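Local atomic coordinates of DNA alpha-glucosyltransferase (Enterobacteria phage T4, PDB entry 1XV5), a protein that belongs to the GT-B clan of glycosyltransferases, two-domain enzymes of Rossmann-like build, and is modelled here with uridine-5'-diphosphate bound. Residues 4-9 with 19-24; 23-28 with 54-59. All blocks are in the same frame, centred on the assembly; numbering follows the deposited sequence.

How the interactions relate
Both interactions use helix 17-30: interaction 1 seats it on strand 3-8 of the parallel sheet, interaction 2 ties it to the loop before strand 58-60. They share Glu23 and Gln24, with centres about 6 Å apart. Interaction 1 is core: all four touching residues are buried, and the strand-to-helix packing is made mostly of apolar surface of Ile6, Met8 and the Gln24 chain around Ser21, whose hydroxyl is satisfied within the helix. Interaction 2 lies at the surface, where partly exposed Arg25 and Phe56 form a cation-pi stack. The two join physically, Ile6 CD1 lying 3.6 Å from Arg25 N and Leu22 CD2 3.8 Å from Phe56 CE2. Mostly apolar packing in the interior thus gives way outward to a charged group laid on an aromatic face.

Interaction 1 of 2, residues 4-9 with 19-24; sequences ICIFMA and KFSLEQ. With UDP (uridine-5'-diphosphate), chain C.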
loop_
_atom_site.group_PDB
_atom_site.type_symbol
_atom_site.label_atom_id
_atom_site.label_comp_id
_atom_site.label_asym_id
_atom_site.label_seq_id
_atom_site.Cartn_x
_atom_site.Cartn_y
_atom_site.Cartn_z
ATOM N N ILE A 4 17.084 5.417 14.243
ATOM C CA ILE A 4 15.911 4.600 13.964
ATOM C C ILE A 4 16.276 3.341 13.184
ATOM O O ILE A 4 17.090 3.390 12.263
ATOM C CB ILE A 4 14.874 5.388 13.119
ATOM C CG1 ILE A 4 14.614 6.762 13.741
ATOM C CG2 ILE A 4 13.576 4.596 13.023
ATOM C CD1 ILE A 4 14.004 6.710 15.123
ATOM N N CYS A 5 15.688 2.214 13.566
ATOM C CA CYS A 5 15.917 0.966 12.849
ATOM C C CYS A 5 14.569 0.467 12.357
ATOM O O CYS A 5 13.689 0.151 13.156
ATOM C CB CYS A 5 16.546 -0.107 13.740
ATOM S SG CYS A 5 16.746 -1.704 12.871
ATOM N N ILE A 6 14.409 0.421 11.039
ATOM C CA ILE A 6 13.174 -0.052 10.430
ATOM C C ILE A 6 13.412 -1.510 10.061
ATOM O O ILE A 6 14.277 -1.826 9.243
ATOM C CB ILE A 6 12.830 0.784 9.187
ATOM C CG1 ILE A 6 12.729 2.259 9.591
ATOM C CG2 ILE A 6 11.517 0.301 8.577
ATOM C CD1 ILE A 6 12.528 3.213 8.430
ATOM N N PHE A 7 12.625 -2.387 10.673
ATOM C CA PHE A 7 12.769 -3.829 10.512
ATOM C C PHE A 7 11.580 -4.537 9.856
ATOM O O PHE A 7 10.453 -4.462 10.346
ATOM C CB PHE A 7 13.017 -4.412 11.911
ATOM C CG PHE A 7 13.387 -5.871 11.937
ATOM C CD1 PHE A 7 13.185 -6.613 13.101
ATOM C CD2 PHE A 7 13.980 -6.492 10.843
ATOM C CE1 PHE A 7 13.568 -7.950 13.180
ATOM C CE2 PHE A 7 14.368 -7.833 10.912
ATOM C CZ PHE A 7 14.162 -8.561 12.084
ATOM N N MET A 8 11.843 -5.218 8.742
ATOM C CA MET A 8 10.821 -5.997 8.043
ATOM C C MET A 8 11.190 -7.468 8.234
ATOM O O MET A 8 11.882 -8.058 7.401
ATOM C CB MET A 8 10.789 -5.659 6.549
ATOM C CG MET A 8 10.016 -4.391 6.212
ATOM S SD MET A 8 9.996 -4.034 4.434
ATOM C CE MET A 8 11.591 -3.284 4.253
ATOM N N ALA A 9 10.728 -8.050 9.338
ATOM C CA ALA A 9 11.027 -9.443 9.668
ATOM C C ALA A 9 10.379 -10.470 8.747
ATOM O O ALA A 9 10.710 -11.655 8.809
ATOM C CB ALA A 9 10.645 -9.727 11.117
ATOM N N LYS A 19 7.081 -0.300 0.516
ATOM C CA LYS A 19 6.894 1.096 0.140
ATOM C C LYS A 19 6.839 1.976 1.390
ATOM O O LYS A 19 7.508 3.006 1.471
ATOM C CB LYS A 19 5.599 1.247 -0.660
ATOM C CG LYS A 19 5.279 2.675 -1.070
ATOM C CD LYS A 19 6.393 3.285 -1.903
ATOM C CE LYS A 19 5.970 4.641 -2.447
ATOM N NZ LYS A 19 7.073 5.335 -3.148
ATOM N N PHE A 20 6.029 1.566 2.361
ATOM C CA PHE A 20 5.900 2.314 3.603
ATOM C C PHE A 20 7.261 2.435 4.283
ATOM O O PHE A 20 7.661 3.516 4.702
ATOM C CB PHE A 20 4.928 1.608 4.551
ATOM C CG PHE A 20 4.834 2.248 5.907
ATOM C CD1 PHE A 20 4.021 3.356 6.116
ATOM C CD2 PHE A 20 5.574 1.748 6.977
ATOM C CE1 PHE A 20 3.941 3.957 7.367
ATOM C CE2 PHE A 20 5.502 2.343 8.240
ATOM C CZ PHE A 20 4.686 3.446 8.436
ATOM N N SER A 21 7.967 1.313 4.387
ATOM C CA SER A 21 9.273 1.310 5.035
ATOM C C SER A 21 10.261 2.266 4.374
ATOM O O SER A 21 11.043 2.924 5.059
ATOM C CB SER A 21 9.843 -0.111 5.052
ATOM O OG SER A 21 9.033 -0.960 5.853
ATOM N N LEU A 22 10.223 2.350 3.048
ATOM C CA LEU A 22 11.129 3.236 2.328
ATOM C C LEU A 22 10.734 4.699 2.508
ATOM O O LEU A 22 11.594 5.566 2.673
ATOM C CB LEU A 22 11.156 2.865 0.842
ATOM C CG LEU A 22 11.662 1.447 0.542
ATOM C CD1 LEU A 22 11.634 1.186 -0.958
ATOM C CD2 LEU A 22 13.078 1.284 1.079
ATOM N N GLU A 23 9.433 4.973 2.480
ATOM C CA GLU A 23 8.943 6.336 2.663
ATOM C C GLU A 23 9.211 6.772 4.101
ATOM O O GLU A 23 9.503 7.939 4.364
ATOM C CB GLU A 23 7.440 6.404 2.363
ATOM C CG GLU A 23 7.111 6.198 0.896
ATOM C CD GLU A 23 7.482 7.397 0.039
ATOM O OE1 GLU A 23 7.612 7.232 -1.191
ATOM O OE2 GLU A 23 7.632 8.509 0.589
ATOM N N GLN A 24 9.106 5.820 5.025
ATOM C CA GLN A 24 9.352 6.075 6.439
ATOM C C GLN A 24 10.821 6.452 6.615
ATOM O O GLN A 24 11.147 7.417 7.303
ATOM C CB GLN A 24 9.028 4.821 7.253
ATOM C CG GLN A 24 9.031 5.002 8.763
ATOM C CD GLN A 24 8.380 3.827 9.468
ATOM O OE1 GLN A 24 7.573 4.000 10.382
ATOM N NE2 GLN A 24 8.727 2.621 9.041
HETATM N N1 UDP C . 3.952 -2.063 -6.575
HETATM C C2 UDP C . 5.049 -2.138 -7.409
HETATM N N3 UDP C . 5.034 -3.190 -8.291
HETATM C C4 UDP C . 4.044 -4.147 -8.424
HETATM C C5 UDP C . 2.937 -3.990 -7.531
HETATM C C6 UDP C . 2.931 -2.979 -6.657
HETATM O O2 UDP C . 5.962 -1.329 -7.375
HETATM O O4 UDP C . 4.170 -5.035 -9.267
HETATM C "C1'" UDP C . 3.921 -0.974 -5.593
HETATM C "C2'" UDP C . 2.734 -0.027 -5.726
HETATM O "O2'" UDP C . 2.955 0.927 -6.743
HETATM C "C3'" UDP C . 2.697 0.553 -4.318
HETATM C "C4'" UDP C . 2.982 -0.683 -3.468
HETATM O "O4'" UDP C . 3.790 -1.548 -4.311
HETATM O "O3'" UDP C . 3.755 1.501 -4.170
HETATM C "C5'" UDP C . 1.752 -1.440 -3.005
HETATM O "O5'" UDP C . 1.160 -0.766 -1.901
HETATM P PA UDP C . -0.413 -0.532 -1.773
HETATM O O1A UDP C . -0.601 0.193 -0.499
HETATM O O2A UDP C . -0.911 0.077 -3.035
HETATM O O3A UDP C . -1.075 -2.025 -1.669
HETATM P PB UDP C . -0.526 -3.421 -1.010
HETATM O O1B UDP C . -1.710 -4.122 -0.451
HETATM O O2B UDP C . 0.305 -4.106 -2.026
HETATM O O3B UDP C . 0.403 -2.957 0.190
#
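Met8 and Ile6 of the strand close around Ser21, the helix residue nearest the strand in backbone register (Ile6 CA to Ser21 CA 6.8 Å). The Met8 chain runs straight to its sulfur and then bends (chi3 -81°), which brings Met8 CE to 3.7 Å from Ser21 CB, while Met8 SD passes Ser21 OG at 3.5 Å. No hydrogen bond crosses here: the serine hydroxyl bonds instead to the carbonyl O of Val17, one turn earlier, and the strand offers it the Met8 thioether and an Ile6 methyl. Ile6 divides its work between two branches. Ile6 CG2 lies against Ser21 CB at 3.9 Å, whereas Ile6 CD1, at the end of an extended chain (chi2 174°), approaches Ser21 O to 3.7 Å and the Gln24 methylene CG to 3.9 Å. Away from the strand, Lys19 NZ forms a salt bridge with Glu23 OE1 at 2.8 Å, using the anti lone pair of the carboxylate, and Lys19 CG passes 3.6 Å from O3' of uridine-5'-diphosphate. Strand and helix axes are nearly antiparallel (171°): strand 3-8, helix 17-30 and the parallel neighbour 34-40 form a beta-alpha-beta unit, with strand 78-83 flanking strand 3-8 on its other edge.

Interaction 2 of 2, residues 23-28 with 54-59; sequences EQRDWF and KSFSIP
Arg25 lays its guanidinium flat on the ring of Phe56, and this one pair carries the contact. Three measurements define the cation-pi stack: Arg25 CZ stands 3.5 Å from the centroid of the Phe56 ring, the direction between them is 14° off the ring normal, and the two planes differ by 9°. The charge therefore sits over the middle of the ring. Within the stack Arg25 NE lies 3.3 Å from Phe56 CD2, Arg25 NH1 3.4 Å from Phe56 CG and Arg25 NH2 3.6 Å from Phe56 CZ.

Apolar packing extends the overlap, since Arg25 CD rests 3.5 Å from Phe56 CE2. The arginine chain is extended from CG to NE and turns only at the last torsion (chi4 -78°), setting the guanidinium across the chain and nearly parallel to the ring. Phe56 also touches Leu37 of strand 34-40.

The one ionic contact within the helix segment is long: Arg25 NH2 to Asp26 OD1, 3.7 Å. No hydrogen bond joins the two segments, whose nearest CA atoms, those of Arg25 and Ser57, are 10.4 Å apart; the side chains alone span the gap. The cation-pi stack thus joins the helix of the first beta-alpha-beta unit (strand 3-8, helix 17-30, strand 34-40) of a Rossmann-like domain, as in GT-B enzymes, to the loop leading into strand 58-60, one of the sheet's two edge strands.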
loop_
_atom_site.group_PDB
_atom_site.type_symbol
_atom_site.label_atom_id
_atom_site.label_comp_id
_atom_site.label_asym_id
_atom_site.label_seq_id
_atom_site.Cartn_x
_atom_site.Cartn_y
_atom_site.Cartn_z
ATOM N N GLU A 23 9.433 4.973 2.480
ATOM C CA GLU A 23 8.943 6.336 2.663
ATOM C C GLU A 23 9.211 6.772 4.101
ATOM O O GLU A 23 9.503 7.939 4.364
ATOM C CB GLU A 23 7.440 6.404 2.363
ATOM C CG GLU A 23 7.111 6.198 0.896
ATOM C CD GLU A 23 7.482 7.397 0.039
ATOM O OE1 GLU A 23 7.612 7.232 -1.191
ATOM O OE2 GLU A 23 7.632 8.509 0.589
ATOM N N GLN A 24 9.106 5.820 5.025
ATOM C CA GLN A 24 9.352 6.075 6.439
ATOM C C GLN A 24 10.821 6.452 6.615
ATOM O O GLN A 24 11.147 7.417 7.303
ATOM C CB GLN A 24 9.028 4.821 7.253
ATOM C CG GLN A 24 9.031 5.002 8.763
ATOM C CD GLN A 24 8.380 3.827 9.468
ATOM O OE1 GLN A 24 7.573 4.000 10.382
ATOM N NE2 GLN A 24 8.727 2.621 9.041
ATOM N N ARG A 25 11.704 5.682 5.988
ATOM C CA ARG A 25 13.130 5.962 6.070
ATOM C C ARG A 25 13.393 7.365 5.533
ATOM O O ARG A 25 14.086 8.160 6.166
ATOM C CB ARG A 25 13.920 4.931 5.256
ATOM C CG ARG A 25 15.376 5.301 5.008
ATOM C CD ARG A 25 16.122 4.157 4.326
ATOM N NE ARG A 25 17.502 4.508 3.994
ATOM C CZ ARG A 25 17.855 5.255 2.953
ATOM N NH1 ARG A 25 19.135 5.525 2.733
ATOM N NH2 ARG A 25 16.933 5.719 2.120
ATOM N N ASP A 26 12.825 7.675 4.372
ATOM C CA ASP A 26 13.021 8.989 3.763
ATOM C C ASP A 26 12.590 10.132 4.674
ATOM O O ASP A 26 13.280 11.146 4.777
ATOM C CB ASP A 26 12.257 9.103 2.437
ATOM C CG ASP A 26 12.874 8.280 1.322
ATOM O OD1 ASP A 26 14.067 7.919 1.420
ATOM O OD2 ASP A 26 12.167 8.008 0.331
ATOM N N TRP A 27 11.444 9.977 5.330
ATOM C CA TRP A 27 10.955 11.030 6.212
ATOM C C TRP A 27 11.903 11.244 7.391
ATOM O O TRP A 27 12.257 12.377 7.706
ATOM C CB TRP A 27 9.553 10.697 6.734
ATOM C CG TRP A 27 8.977 11.800 7.583
ATOM C CD1 TRP A 27 8.295 12.904 7.148
ATOM C CD2 TRP A 27 9.097 11.936 9.003
ATOM N NE1 TRP A 27 7.987 13.720 8.214
ATOM C CE2 TRP A 27 8.467 13.148 9.363
ATOM C CE3 TRP A 27 9.680 11.152 10.008
ATOM C CZ2 TRP A 27 8.402 13.595 10.686
ATOM C CZ3 TRP A 27 9.615 11.598 11.326
ATOM C CH2 TRP A 27 8.980 12.808 11.651
ATOM N N PHE A 28 12.322 10.158 8.038
ATOM C CA PHE A 28 13.227 10.282 9.175
ATOM C C PHE A 28 14.551 10.934 8.797
ATOM O O PHE A 28 15.052 11.792 9.526
ATOM C CB PHE A 28 13.481 8.919 9.827
ATOM C CG PHE A 28 12.411 8.507 10.795
ATOM C CD1 PHE A 28 11.418 7.609 10.418
ATOM C CD2 PHE A 28 12.376 9.043 12.078
ATOM C CE1 PHE A 28 10.406 7.252 11.306
ATOM C CE2 PHE A 28 11.370 8.693 12.973
ATOM C CZ PHE A 28 10.382 7.797 12.588
ATOM N N LYS A 54 18.215 -1.448 -2.792
ATOM C CA LYS A 54 19.463 -2.202 -2.795
ATOM C C LYS A 54 20.731 -1.480 -2.348
ATOM O O LYS A 54 21.633 -2.109 -1.797
ATOM C CB LYS A 54 19.682 -2.816 -4.178
ATOM C CG LYS A 54 18.633 -3.855 -4.557
ATOM C CD LYS A 54 18.775 -4.281 -6.008
ATOM C CE LYS A 54 17.646 -5.213 -6.428
ATOM N NZ LYS A 54 17.644 -5.447 -7.903
ATOM N N SER A 55 20.802 -0.171 -2.559
ATOM C CA SER A 55 21.996 0.581 -2.184
ATOM C C SER A 55 22.126 0.884 -0.691
ATOM O O SER A 55 23.160 1.388 -0.251
ATOM C CB SER A 55 22.058 1.897 -2.966
ATOM O OG SER A 55 21.057 2.798 -2.529
ATOM N N PHE A 56 21.092 0.585 0.089
ATOM C CA PHE A 56 21.151 0.859 1.522
ATOM C C PHE A 56 20.491 -0.189 2.415
ATOM O O PHE A 56 20.802 -0.271 3.603
ATOM C CB PHE A 56 20.534 2.231 1.823
ATOM C CG PHE A 56 19.134 2.396 1.298
ATOM C CD1 PHE A 56 18.907 2.971 0.051
ATOM C CD2 PHE A 56 18.043 1.950 2.037
ATOM C CE1 PHE A 56 17.613 3.099 -0.455
ATOM C CE2 PHE A 56 16.745 2.073 1.540
ATOM C CZ PHE A 56 16.530 2.648 0.291
ATOM N N SER A 57 19.581 -0.983 1.858
ATOM C CA SER A 57 18.891 -2.000 2.650
ATOM C C SER A 57 19.865 -3.040 3.188
ATOM O O SER A 57 20.791 -3.454 2.492
ATOM C CB SER A 57 17.818 -2.696 1.813
ATOM O OG SER A 57 18.404 -3.434 0.760
ATOM N N ILE A 58 19.639 -3.465 4.427
ATOM C CA ILE A 58 20.498 -4.446 5.082
ATOM C C ILE A 58 19.800 -5.792 5.270
ATOM O O ILE A 58 18.932 -5.940 6.131
ATOM C CB ILE A 58 20.950 -3.942 6.466
ATOM C CG1 ILE A 58 21.654 -2.592 6.323
ATOM C CG2 ILE A 58 21.878 -4.963 7.118
ATOM C CD1 ILE A 58 21.949 -1.911 7.649
ATOM N N PRO A 59 20.170 -6.792 4.461
ATOM C CA PRO A 59 19.545 -8.107 4.594
ATOM C C PRO A 59 20.211 -8.922 5.697
ATOM O O PRO A 59 21.405 -8.772 5.956
ATOM C CB PRO A 59 19.755 -8.720 3.216
ATOM C CG PRO A 59 21.090 -8.181 2.831
ATOM C CD PRO A 59 21.005 -6.726 3.249
#